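Local coordinates for protein YCGM (Escherichia coli, PDB 1NR9) that is of unknown function but belongs to the fumarylacetoacetate hydrolase (FAH) family and carries a magnesium ion bound by acidic side chains, at residues A[51-56]-A[128-133]; A[70-75]-A[105-110]; A[101-106]-A[122-127]; A[158-163]-A[196-201]. One frame throughout, in Å; residues are numbered along the deposited sequence.

Contacts 1, 2 and 3 gather in the mixed sheet of the FAH fold, and contact 4 reaches the same sheet through strand 199-201. Along the chain, contacts 2 and 3 are nested inside the loop closed by contact 1, and contact 4 follows. Contacts 2 and 3, centres about 6 Å apart, share Thr105 and Leu106. Contact 1, its centre about 9 Å from that of contact 3, pairs strand 53-55 with strand 130-137, whose other neighbour is strand 95-102. Contact 4, its centre about 11 Å from that of contact 2, joins this sheet to the four-stranded antiparallel sheet. The two metal carboxylates, Glu72 and Asp103, come from a break in strand 69-79 and from the turn just after strand 95-102.

Contact 1: residues A[51-56]-A[128-133]; sequences TALCDL and NSCPLS
Leu53 and Leu132 lie side by side and point the same way, their CD2 atoms 3.7 Å apart, where strand 53-55 runs parallel to the start of strand 130-137. This parallel pair belongs to the mixed sheet of the FAH fold. The strands splay, with 39° between their directions, and the backbone bonds are uneven. Near Ala52 they are weak: Ala52 O accepts from Cys130 N and Cys54 N reaches Cys130 O, neither with good geometry. Farther on they improve. Leu132 N meets Cys54 O at 2.7 Å, and Leu56 N meets Leu132 O at 3.0 Å.

The tight, buried part is at Pro131 and Leu56. The proline ring is flanked by Cys54 SG, 3.9 Å from Pro131 CB, and by Leu56 CD1, 3.5 Å from the same CB, the leucine crossing the ring obliquely. Leu56 reaches it because CG stands anti to the backbone N (chi1 -178°). Leu102 and Leu104 also touch Pro131, so the proline is covered as well by strand 95-102 and the loop after it.

The two ends of the contact are less enclosed. At one, the partly exposed Asn128 sits beside Cys54, with Asn128 ND2 3.2 Å from Cys54 CB. At the other, Asp55, also partly exposed, turns its carboxylate to Arg57, which it meets in a salt bridge through OD2. Its other oxygen is tied back to the strand pair by one water, which donates to Asp55 OD1 at 2.7 Å and to Leu132 O at 2.7 Å.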
loop_
_atom_site.group_PDB
_atom_site.type_symbol
_atom_site.label_atom_id
_atom_site.label_comp_id
_atom_site.label_asym_id
_atom_site.label_seq_id
_atom_site.Cartn_x
_atom_site.Cartn_y
_atom_site.Cartn_z
ATOM N N THR A 51 2.508 -2.428 -7.747
ATOM C CA THR A 51 1.678 -2.857 -8.837
ATOM C C THR A 51 1.023 -1.700 -9.578
ATOM O O THR A 51 0.747 -1.816 -10.769
ATOM C CB THR A 51 0.586 -3.789 -8.328
ATOM O OG1 THR A 51 1.184 -4.889 -7.638
ATOM C CG2 THR A 51 -0.220 -4.320 -9.479
ATOM N N ALA A 52 0.778 -0.584 -8.894
ATOM C CA ALA A 52 0.099 0.543 -9.530
ATOM C C ALA A 52 0.985 1.476 -10.364
ATOM O O ALA A 52 0.492 2.372 -11.048
ATOM C CB ALA A 52 -0.655 1.339 -8.480
ATOM N N LEU A 53 2.288 1.258 -10.305
ATOM C CA LEU A 53 3.247 2.068 -11.043
ATOM C C LEU A 53 3.323 1.642 -12.503
ATOM O O LEU A 53 3.263 0.446 -12.802
ATOM C CB LEU A 53 4.633 1.909 -10.413
ATOM C CG LEU A 53 4.932 2.680 -9.126
ATOM C CD1 LEU A 53 6.230 2.208 -8.483
ATOM C CD2 LEU A 53 5.004 4.156 -9.482
ATOM N N CYS A 54 3.457 2.608 -13.414
ATOM C CA CYS A 54 3.587 2.285 -14.832
ATOM C C CYS A 54 4.101 3.445 -15.666
ATOM O O CYS A 54 3.974 4.605 -15.289
ATOM C CB CYS A 54 2.265 1.783 -15.408
ATOM S SG CYS A 54 0.978 2.999 -15.441
ATOM N N ASP A 55 4.701 3.113 -16.804
ATOM C CA ASP A 55 5.253 4.104 -17.713
ATOM C C ASP A 55 4.178 5.049 -18.283
ATOM O O ASP A 55 3.248 4.608 -18.970
ATOM C CB ASP A 55 5.959 3.391 -18.857
ATOM C CG ASP A 55 6.998 4.253 -19.512
ATOM O OD1 ASP A 55 6.803 5.491 -19.546
ATOM O OD2 ASP A 55 8.010 3.699 -20.002
ATOM N N LEU A 56 4.310 6.348 -18.007
ATOM C CA LEU A 56 3.346 7.340 -18.491
ATOM C C LEU A 56 3.453 7.580 -19.991
ATOM O O LEU A 56 2.549 8.154 -20.602
ATOM C CB LEU A 56 3.543 8.674 -17.758
ATOM C CG LEU A 56 2.589 9.827 -18.107
ATOM C CD1 LEU A 56 1.136 9.389 -17.954
ATOM C CD2 LEU A 56 2.877 11.016 -17.194
ATOM N N ASN A 128 -1.850 -0.254 -12.167
ATOM C CA ASN A 128 -1.524 0.881 -13.017
ATOM C C ASN A 128 -2.410 2.066 -12.710
ATOM O O ASN A 128 -3.036 2.627 -13.606
ATOM C CB ASN A 128 -1.686 0.501 -14.487
ATOM C CG ASN A 128 -1.011 -0.797 -14.816
ATOM O OD1 ASN A 128 -1.564 -1.863 -14.573
ATOM N ND2 ASN A 128 0.205 -0.721 -15.348
ATOM N N SER A 129 -2.466 2.443 -11.440
ATOM C CA SER A 129 -3.281 3.576 -11.019
ATOM C C SER A 129 -2.344 4.742 -10.771
ATOM O O SER A 129 -2.723 5.727 -10.130
ATOM C CB SER A 129 -4.017 3.252 -9.728
ATOM O OG SER A 129 -3.085 3.091 -8.673
ATOM N N CYS A 130 -1.117 4.607 -11.275
ATOM C CA CYS A 130 -0.097 5.630 -11.107
ATOM C C CYS A 130 0.882 5.714 -12.281
ATOM O O CYS A 130 2.046 5.328 -12.162
ATOM C CB CYS A 130 0.677 5.374 -9.816
ATOM S SG CYS A 130 1.706 6.754 -9.287
ATOM N N PRO A 131 0.412 6.192 -13.444
ATOM C CA PRO A 131 1.322 6.301 -14.588
ATOM C C PRO A 131 2.332 7.316 -14.101
ATOM O O PRO A 131 1.981 8.217 -13.347
ATOM C CB PRO A 131 0.435 6.869 -15.689
ATOM C CG PRO A 131 -0.946 6.436 -15.288
ATOM C CD PRO A 131 -0.945 6.632 -13.802
ATOM N N LEU A 132 3.574 7.214 -14.524
ATOM C CA LEU A 132 4.558 8.144 -14.013
ATOM C C LEU A 132 5.572 8.467 -15.095
ATOM O O LEU A 132 5.940 7.595 -15.883
ATOM C CB LEU A 132 5.232 7.485 -12.813
ATOM C CG LEU A 132 6.139 8.213 -11.831
ATOM C CD1 LEU A 132 5.356 9.352 -11.152
ATOM C CD2 LEU A 132 6.640 7.204 -10.789
ATOM N N SER A 133 6.010 9.721 -15.142
ATOM C CA SER A 133 6.992 10.151 -16.131
ATOM C C SER A 133 8.386 9.808 -15.627
ATOM O O SER A 133 8.541 9.206 -14.557
ATOM C CB SER A 133 6.893 11.663 -16.362
ATOM O OG SER A 133 7.343 12.400 -15.233
HETATM O O HOH W 1 7.914 7.215 -17.752
#

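Contact 2: residues A[70-75]-A[105-110]; sequences HHEVEL and TLRDVQ. With MG (magnesium ion), chain E.
His70 and Thr105 pair through a single antiparallel bridge of the hydrogen-bonded kind in the mixed sheet of the FAH fold, where the chain leaving strand 95-102 is about to enter helix 107-116. His70 N donates to Thr105 O at 2.8 Å, and Thr105 N returns a longer bond to His70 O at 3.2 Å. These two bonds probably help to set the register that carries Glu72 towards the metal.

The side chain of Glu72 tells the rest. CB points toward segment 105-110 from the break in the strand, and CG stands beside the backbone N (chi1 -69°), which sends an extended chain past Thr105. CG passes the methyl of Thr105 at 4.2 Å from its CG2, and CD follows at 4.0 Å from the same CG2. The two carboxylate oxygens then take different partners. OE1 takes Arg107 NH1 in a long salt bridge of 3.6 Å, the carboxylate and guanidinium planes turned 52° from each other; Lys124 is its stronger partner. Arg107 is poorly ordered, and its aliphatic part is modelled too close to the His70 ring, so its placing over that ring is doubtful.

OE2 is the oxygen that binds the magnesium ion, in the site to which Asp103 and a water also contribute, and the metal lies 2.4 Å from Glu72 OE2.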
loop_
_atom_site.group_PDB
_atom_site.type_symbol
_atom_site.label_atom_id
_atom_site.label_comp_id
_atom_site.label_asym_id
_atom_site.label_seq_id
_atom_site.Cartn_x
_atom_site.Cartn_y
_atom_site.Cartn_z
ATOM N N HIS A 70 -10.867 8.899 -12.780
ATOM C CA HIS A 70 -10.411 10.285 -12.856
ATOM C C HIS A 70 -8.906 10.463 -12.938
ATOM O O HIS A 70 -8.139 9.577 -12.558
ATOM C CB HIS A 70 -10.941 11.093 -11.682
ATOM C CG HIS A 70 -12.394 11.423 -11.795
ATOM N ND1 HIS A 70 -13.002 12.382 -11.010
ATOM C CD2 HIS A 70 -13.368 10.900 -12.576
ATOM C CE1 HIS A 70 -14.289 12.434 -11.304
ATOM N NE2 HIS A 70 -14.537 11.545 -12.250
ATOM N N HIS A 71 -8.491 11.616 -13.453
ATOM C CA HIS A 71 -7.076 11.927 -13.587
ATOM C C HIS A 71 -6.715 13.035 -12.602
ATOM O O HIS A 71 -7.512 13.938 -12.343
ATOM C CB HIS A 71 -6.754 12.392 -15.013
ATOM C CG HIS A 71 -7.572 13.562 -15.463
ATOM N ND1 HIS A 71 -8.670 13.431 -16.288
ATOM C CD2 HIS A 71 -7.493 14.879 -15.152
ATOM C CE1 HIS A 71 -9.231 14.613 -16.464
ATOM N NE2 HIS A 71 -8.537 15.510 -15.784
ATOM N N GLU A 72 -5.519 12.944 -12.035
ATOM C CA GLU A 72 -5.037 13.950 -11.112
ATOM C C GLU A 72 -3.577 14.154 -11.460
ATOM O O GLU A 72 -2.745 13.315 -11.125
ATOM C CB GLU A 72 -5.126 13.475 -9.656
ATOM C CG GLU A 72 -6.525 13.310 -9.074
ATOM C CD GLU A 72 -6.497 13.064 -7.562
ATOM O OE1 GLU A 72 -7.580 12.879 -6.958
ATOM O OE2 GLU A 72 -5.386 13.062 -6.980
ATOM N N VAL A 73 -3.248 15.233 -12.158
ATOM C CA VAL A 73 -1.841 15.465 -12.470
ATOM C C VAL A 73 -1.227 15.896 -11.145
ATOM O O VAL A 73 -1.860 16.625 -10.376
ATOM C CB VAL A 73 -1.639 16.583 -13.533
ATOM C CG1 VAL A 73 -2.115 17.914 -13.000
ATOM C CG2 VAL A 73 -0.164 16.646 -13.939
ATOM N N GLU A 74 -0.017 15.424 -10.865
ATOM C CA GLU A 74 0.644 15.760 -9.614
ATOM C C GLU A 74 2.167 15.753 -9.767
ATOM O O GLU A 74 2.720 15.087 -10.655
ATOM C CB GLU A 74 0.238 14.754 -8.507
ATOM C CG GLU A 74 -1.293 14.541 -8.304
ATOM C CD GLU A 74 -1.648 13.823 -6.992
ATOM O OE1 GLU A 74 -0.739 13.619 -6.155
ATOM O OE2 GLU A 74 -2.839 13.470 -6.783
ATOM N N LEU A 75 2.835 16.514 -8.905
ATOM C CA LEU A 75 4.289 16.573 -8.889
ATOM C C LEU A 75 4.804 15.344 -8.118
ATOM O O LEU A 75 4.397 15.094 -6.974
ATOM C CB LEU A 75 4.775 17.842 -8.186
ATOM C CG LEU A 75 6.306 17.887 -8.103
ATOM C CD1 LEU A 75 6.888 17.991 -9.514
ATOM C CD2 LEU A 75 6.754 19.057 -7.255
ATOM N N THR A 105 -7.669 7.576 -10.098
ATOM C CA THR A 105 -8.565 7.131 -9.047
ATOM C C THR A 105 -9.960 6.747 -9.525
ATOM O O THR A 105 -10.491 7.340 -10.462
ATOM C CB THR A 105 -8.681 8.211 -7.931
ATOM O OG1 THR A 105 -10.025 8.250 -7.435
ATOM C CG2 THR A 105 -8.291 9.579 -8.452
ATOM N N LEU A 106 -10.533 5.731 -8.883
ATOM C CA LEU A 106 -11.883 5.263 -9.198
ATOM C C LEU A 106 -12.885 6.020 -8.301
ATOM O O LEU A 106 -13.266 5.518 -7.232
ATOM C CB LEU A 106 -11.987 3.756 -8.935
ATOM C CG LEU A 106 -11.217 2.827 -9.884
ATOM C CD1 LEU A 106 -11.366 1.381 -9.430
ATOM C CD2 LEU A 106 -11.758 2.985 -11.308
ATOM N N ARG A 107 -13.314 7.209 -8.749
ATOM C CA ARG A 107 -14.225 8.058 -7.974
ATOM C C ARG A 107 -15.483 7.392 -7.462
ATOM O O ARG A 107 -15.795 7.487 -6.279
ATOM C CB ARG A 107 -14.625 9.307 -8.760
ATOM C CG ARG A 107 -13.465 10.143 -9.251
ATOM C CD ARG A 107 -12.460 10.543 -8.171
ATOM N NE ARG A 107 -12.967 11.516 -7.208
ATOM C CZ ARG A 107 -12.211 12.091 -6.274
ATOM N NH1 ARG A 107 -10.920 11.790 -6.186
ATOM N NH2 ARG A 107 -12.745 12.957 -5.419
ATOM N N ASP A 108 -16.222 6.734 -8.340
ATOM C CA ASP A 108 -17.446 6.061 -7.914
ATOM C C ASP A 108 -17.157 5.170 -6.697
ATOM O O ASP A 108 -17.804 5.286 -5.651
ATOM C CB ASP A 108 -18.003 5.228 -9.071
ATOM C CG ASP A 108 -18.555 6.092 -10.195
ATOM O OD1 ASP A 108 -18.074 7.234 -10.343
ATOM O OD2 ASP A 108 -19.459 5.631 -10.933
ATOM N N VAL A 109 -16.162 4.301 -6.843
ATOM C CA VAL A 109 -15.755 3.389 -5.784
ATOM C C VAL A 109 -15.317 4.103 -4.514
ATOM O O VAL A 109 -15.621 3.654 -3.404
ATOM C CB VAL A 109 -14.586 2.518 -6.236
ATOM C CG1 VAL A 109 -14.109 1.664 -5.071
ATOM C CG2 VAL A 109 -14.999 1.665 -7.434
ATOM N N GLN A 110 -14.590 5.202 -4.682
ATOM C CA GLN A 110 -14.107 5.972 -3.544
ATOM C C GLN A 110 -15.269 6.533 -2.742
ATOM O O GLN A 110 -15.263 6.488 -1.509
ATOM C CB GLN A 110 -13.232 7.124 -4.011
ATOM C CG GLN A 110 -12.123 7.449 -3.041
ATOM C CD GLN A 110 -11.678 8.878 -3.136
ATOM O OE1 GLN A 110 -11.568 9.431 -4.228
ATOM N NE2 GLN A 110 -11.407 9.493 -1.988
HETATM MG MG MG E . -5.034 12.835 -4.627
HETATM O O HOH W 2 -2.534 12.436 -4.716
#

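Contact 3: residues A[101-106]-A[122-127]; sequences ALDLTL and KAKAFD. With MG (magnesium ion), chain E.
Lys124 reaches across to Asp103, and with Leu106 and Phe126 it accounts for most of the buried surface. Its side chain bends about its CB-CG bond (chi2 -79°) and then runs alongside Thr105, with CD and CE each 3.6 Å from Thr105 CB. The ammonium ends 2.6 Å from Asp103 OD2, where NZ donates from above the carboxylate plane in a salt bridge. The same OD2 binds the magnesium ion at 2.5 Å.

Leu106 holds the other end of the contact. Its N donates to Ala123 O at 2.8 Å, which ties the entry of helix 107-116 to the last turn of helix 121-124. Its side chain lies against the Phe126 ring, CG next to CE1, while Leu104 CB lies 4.0 Å from Phe126 CZ. Ala123 O also sits at the edge of that ring, in its plane. Lys122 NZ, at the start of segment 122-127, is hydrogen-bonded to Tyr177 of the second subunit.

Since Lys124 NZ also forms a salt bridge with Glu72 OE1, it is a second-shell link between the two metal-binding carboxylates and probably helps to keep both turned towards the ion.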
loop_
_atom_site.group_PDB
_atom_site.type_symbol
_atom_site.label_atom_id
_atom_site.label_comp_id
_atom_site.label_asym_id
_atom_site.label_seq_id
_atom_site.Cartn_x
_atom_site.Cartn_y
_atom_site.Cartn_z
ATOM N N ALA A 101 3.058 12.696 -12.415
ATOM C CA ALA A 101 2.252 11.499 -12.324
ATOM C C ALA A 101 0.770 11.804 -12.406
ATOM O O ALA A 101 0.334 12.961 -12.353
ATOM C CB ALA A 101 2.544 10.776 -11.021
ATOM N N LEU A 102 0.003 10.738 -12.555
ATOM C CA LEU A 102 -1.433 10.834 -12.586
ATOM C C LEU A 102 -1.860 9.966 -11.428
ATOM O O LEU A 102 -1.551 8.774 -11.385
ATOM C CB LEU A 102 -2.005 10.272 -13.887
ATOM C CG LEU A 102 -1.819 11.078 -15.168
ATOM C CD1 LEU A 102 -2.725 10.499 -16.253
ATOM C CD2 LEU A 102 -2.182 12.537 -14.912
ATOM N N ASP A 103 -2.527 10.579 -10.464
ATOM C CA ASP A 103 -3.024 9.854 -9.314
ATOM C C ASP A 103 -4.377 9.370 -9.804
ATOM O O ASP A 103 -5.421 9.927 -9.480
ATOM C CB ASP A 103 -3.141 10.807 -8.119
ATOM C CG ASP A 103 -3.838 10.188 -6.919
ATOM O OD1 ASP A 103 -3.884 8.939 -6.814
ATOM O OD2 ASP A 103 -4.325 10.972 -6.071
ATOM N N LEU A 104 -4.330 8.355 -10.652
ATOM C CA LEU A 104 -5.522 7.762 -11.218
ATOM C C LEU A 104 -6.384 7.232 -10.087
ATOM O O LEU A 104 -5.887 6.517 -9.216
ATOM C CB LEU A 104 -5.127 6.623 -12.145
ATOM C CG LEU A 104 -5.210 6.909 -13.639
ATOM C CD1 LEU A 104 -4.885 8.362 -13.933
ATOM C CD2 LEU A 104 -4.256 5.960 -14.361
ATOM N N THR A 105 -7.669 7.576 -10.098
ATOM C CA THR A 105 -8.565 7.131 -9.047
ATOM C C THR A 105 -9.960 6.747 -9.525
ATOM O O THR A 105 -10.491 7.340 -10.462
ATOM C CB THR A 105 -8.681 8.211 -7.931
ATOM O OG1 THR A 105 -10.025 8.250 -7.435
ATOM C CG2 THR A 105 -8.291 9.579 -8.452
ATOM N N LEU A 106 -10.533 5.731 -8.883
ATOM C CA LEU A 106 -11.883 5.263 -9.198
ATOM C C LEU A 106 -12.885 6.020 -8.301
ATOM O O LEU A 106 -13.266 5.518 -7.232
ATOM C CB LEU A 106 -11.987 3.756 -8.935
ATOM C CG LEU A 106 -11.217 2.827 -9.884
ATOM C CD1 LEU A 106 -11.366 1.381 -9.430
ATOM C CD2 LEU A 106 -11.758 2.985 -11.308
ATOM N N LYS A 122 -9.110 0.129 -3.040
ATOM C CA LYS A 122 -9.867 -0.233 -4.228
ATOM C C LYS A 122 -9.965 0.922 -5.208
ATOM O O LYS A 122 -9.873 0.731 -6.416
ATOM C CB LYS A 122 -11.273 -0.696 -3.858
ATOM C CG LYS A 122 -11.328 -2.070 -3.239
ATOM C CD LYS A 122 -12.760 -2.430 -2.903
ATOM C CE LYS A 122 -12.860 -3.776 -2.202
ATOM N NZ LYS A 122 -14.282 -4.082 -1.853
ATOM N N ALA A 123 -10.136 2.125 -4.681
ATOM C CA ALA A 123 -10.283 3.305 -5.516
ATOM C C ALA A 123 -8.977 3.980 -5.891
ATOM O O ALA A 123 -8.889 4.606 -6.948
ATOM C CB ALA A 123 -11.190 4.315 -4.811
ATOM N N LYS A 124 -7.967 3.863 -5.034
ATOM C CA LYS A 124 -6.683 4.520 -5.271
ATOM C C LYS A 124 -5.483 3.616 -5.526
ATOM O O LYS A 124 -4.403 4.109 -5.882
ATOM C CB LYS A 124 -6.349 5.428 -4.081
ATOM C CG LYS A 124 -7.152 6.719 -3.995
ATOM C CD LYS A 124 -6.628 7.771 -4.954
ATOM C CE LYS A 124 -7.320 9.096 -4.720
ATOM N NZ LYS A 124 -6.755 10.198 -5.559
ATOM N N ALA A 125 -5.635 2.308 -5.358
ATOM C CA ALA A 125 -4.466 1.459 -5.543
ATOM C C ALA A 125 -4.541 0.372 -6.595
ATOM O O ALA A 125 -3.636 -0.457 -6.671
ATOM C CB ALA A 125 -4.061 0.848 -4.199
ATOM N N PHE A 126 -5.599 0.366 -7.405
ATOM C CA PHE A 126 -5.742 -0.666 -8.441
ATOM C C PHE A 126 -4.531 -0.693 -9.376
ATOM O O PHE A 126 -3.686 0.203 -9.331
ATOM C CB PHE A 126 -7.041 -0.464 -9.249
ATOM C CG PHE A 126 -7.161 0.889 -9.890
ATOM C CD1 PHE A 126 -7.741 1.951 -9.203
ATOM C CD2 PHE A 126 -6.665 1.107 -11.173
ATOM C CE1 PHE A 126 -7.824 3.225 -9.787
ATOM C CE2 PHE A 126 -6.741 2.366 -11.761
ATOM C CZ PHE A 126 -7.322 3.431 -11.067
ATOM N N ASP A 127 -4.442 -1.723 -10.210
ATOM C CA ASP A 127 -3.307 -1.865 -11.120
ATOM C C ASP A 127 -3.104 -0.661 -12.016
ATOM O O ASP A 127 -4.055 -0.117 -12.572
ATOM C CB ASP A 127 -3.462 -3.108 -12.004
ATOM C CG ASP A 127 -3.455 -4.400 -11.214
ATOM O OD1 ASP A 127 -2.925 -4.407 -10.085
ATOM O OD2 ASP A 127 -3.968 -5.417 -11.735
HETATM MG MG MG E . -5.034 12.835 -4.627
HETATM O O HOH W 2 -2.534 12.436 -4.716
#

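Contact 4: residues A[158-163]-A[196-201]; sequences QRQQGT and DGVGPL
Gln160 lays its CG over the peptide of Gly197, 3.5 Å from both Gly197 C and Gly197 O, as the outermost strand 157-163 of the antiparallel sheet passes the loop that leads into strand 199-201. The contact therefore joins the two sheets of this FAH-fold chain. Beyond CG the glutamine is extended, and its amide slips past the loop with NE2 3.9 Å from Val198 CG2. Partners outside hold both ends of that amide: NE2 gives a hydrogen bond to Thr194 OG1, and OE1 accepts one from Val73 N.

Next to it the backbone is closely fitted. Gly197 has a positive phi of 109° and no side chain, so its CA can rest against Arg159 O at 3.3 Å, in a C-H...O contact with an angle of 142° at the hydrogen. Arg159 and Gln160 both face Leu152 in a classic beta bulge, which interrupts the regular strand just where the loop meets it.

Arg159 makes the outer, more exposed part. Its chain is extended from CG to NE, and NH1 meets Pro200 O at the guanidinium edge, in its plane; the bond is weak at 3.4 Å from NH1 to O. NE turns instead to Glu157 in a salt bridge, and the side chain packs on His71.

The chemistry is thus uneven: across the segments there is mostly van der Waals contact and one weak bond, while the firmer polar tie between the sheets is the buried amide of Gln160, which probably fixes the loop relative to strand 69-79.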
loop_
_atom_site.group_PDB
_atom_site.type_symbol
_atom_site.label_atom_id
_atom_site.label_comp_id
_atom_site.label_asym_id
_atom_site.label_seq_id
_atom_site.Cartn_x
_atom_site.Cartn_y
_atom_site.Cartn_z
ATOM N N GLN A 158 -7.332 21.828 -22.105
ATOM C CA GLN A 158 -6.622 21.831 -20.830
ATOM C C GLN A 158 -7.639 21.707 -19.705
ATOM O O GLN A 158 -8.595 22.468 -19.650
ATOM C CB GLN A 158 -5.822 23.120 -20.663
ATOM C CG GLN A 158 -4.838 23.047 -19.518
ATOM C CD GLN A 158 -3.995 24.293 -19.389
ATOM O OE1 GLN A 158 -4.501 25.378 -19.098
ATOM N NE2 GLN A 158 -2.694 24.145 -19.605
ATOM N N ARG A 159 -7.449 20.750 -18.804
ATOM C CA ARG A 159 -8.408 20.580 -17.723
ATOM C C ARG A 159 -7.837 20.873 -16.358
ATOM O O ARG A 159 -8.575 21.116 -15.405
ATOM C CB ARG A 159 -8.976 19.175 -17.753
ATOM C CG ARG A 159 -9.799 18.932 -18.980
ATOM C CD ARG A 159 -10.460 17.608 -18.894
ATOM N NE ARG A 159 -11.227 17.315 -20.093
ATOM C CZ ARG A 159 -11.807 16.141 -20.309
ATOM N NH1 ARG A 159 -11.686 15.176 -19.393
ATOM N NH2 ARG A 159 -12.508 15.938 -21.424
ATOM N N GLN A 160 -6.515 20.845 -16.264
ATOM C CA GLN A 160 -5.845 21.132 -15.015
ATOM C C GLN A 160 -4.678 22.057 -15.292
ATOM O O GLN A 160 -3.895 21.838 -16.220
ATOM C CB GLN A 160 -5.384 19.841 -14.334
ATOM C CG GLN A 160 -6.538 19.052 -13.706
ATOM C CD GLN A 160 -6.065 17.967 -12.753
ATOM O OE1 GLN A 160 -5.796 16.837 -13.155
ATOM N NE2 GLN A 160 -5.946 18.318 -11.479
ATOM N N GLN A 161 -4.600 23.112 -14.490
ATOM C CA GLN A 161 -3.560 24.115 -14.598
ATOM C C GLN A 161 -3.394 24.692 -13.204
ATOM O O GLN A 161 -4.378 25.020 -12.545
ATOM C CB GLN A 161 -3.988 25.210 -15.575
ATOM C CG GLN A 161 -3.269 26.540 -15.399
ATOM C CD GLN A 161 -1.769 26.430 -15.578
ATOM O OE1 GLN A 161 -1.291 25.986 -16.623
ATOM N NE2 GLN A 161 -1.015 26.842 -14.561
ATOM N N GLY A 162 -2.148 24.796 -12.754
ATOM C CA GLY A 162 -1.866 25.332 -11.439
ATOM C C GLY A 162 -0.366 25.388 -11.255
ATOM O O GLY A 162 0.384 25.021 -12.164
ATOM N N THR A 163 0.077 25.847 -10.089
ATOM C CA THR A 163 1.505 25.933 -9.782
ATOM C C THR A 163 1.774 25.266 -8.431
ATOM O O THR A 163 0.874 25.120 -7.596
ATOM C CB THR A 163 1.981 27.406 -9.710
ATOM O OG1 THR A 163 3.387 27.451 -9.444
ATOM C CG2 THR A 163 1.256 28.142 -8.605
ATOM N N ASP A 196 -6.863 22.048 -9.047
ATOM C CA ASP A 196 -8.293 22.001 -9.332
ATOM C C ASP A 196 -8.478 21.538 -10.783
ATOM O O ASP A 196 -7.576 21.705 -11.612
ATOM C CB ASP A 196 -8.879 23.405 -9.137
ATOM C CG ASP A 196 -10.391 23.416 -9.125
ATOM O OD1 ASP A 196 -11.005 23.036 -10.142
ATOM O OD2 ASP A 196 -10.969 23.816 -8.094
ATOM N N GLY A 197 -9.633 20.942 -11.080
ATOM C CA GLY A 197 -9.908 20.492 -12.434
ATOM C C GLY A 197 -9.908 18.993 -12.687
ATOM O O GLY A 197 -9.950 18.555 -13.840
ATOM N N VAL A 198 -9.846 18.202 -11.622
ATOM C CA VAL A 198 -9.857 16.743 -11.734
ATOM C C VAL A 198 -11.037 16.290 -12.574
ATOM O O VAL A 198 -12.162 16.688 -12.308
ATOM C CB VAL A 198 -9.991 16.096 -10.347
ATOM C CG1 VAL A 198 -10.147 14.599 -10.482
ATOM C CG2 VAL A 198 -8.779 16.443 -9.507
ATOM N N GLY A 199 -10.792 15.451 -13.575
ATOM C CA GLY A 199 -11.884 14.988 -14.418
ATOM C C GLY A 199 -11.878 13.499 -14.705
ATOM O O GLY A 199 -11.035 12.766 -14.195
ATOM N N PRO A 200 -12.824 13.016 -15.518
ATOM C CA PRO A 200 -12.925 11.601 -15.872
ATOM C C PRO A 200 -12.164 11.292 -17.157
ATOM O O PRO A 200 -12.095 12.128 -18.053
ATOM C CB PRO A 200 -14.423 11.415 -16.048
ATOM C CG PRO A 200 -14.782 12.670 -16.760
ATOM C CD PRO A 200 -14.031 13.736 -15.953
ATOM N N LEU A 201 -11.597 10.090 -17.224
ATOM C CA LEU A 201 -10.848 9.618 -18.382
ATOM C C LEU A 201 -11.670 8.550 -19.095
ATOM O O LEU A 201 -12.415 7.798 -18.449
ATOM C CB LEU A 201 -9.530 8.989 -17.955
ATOM C CG LEU A 201 -8.280 9.856 -17.860
ATOM C CD1 LEU A 201 -7.088 8.945 -17.621
ATOM C CD2 LEU A 201 -8.086 10.643 -19.145
#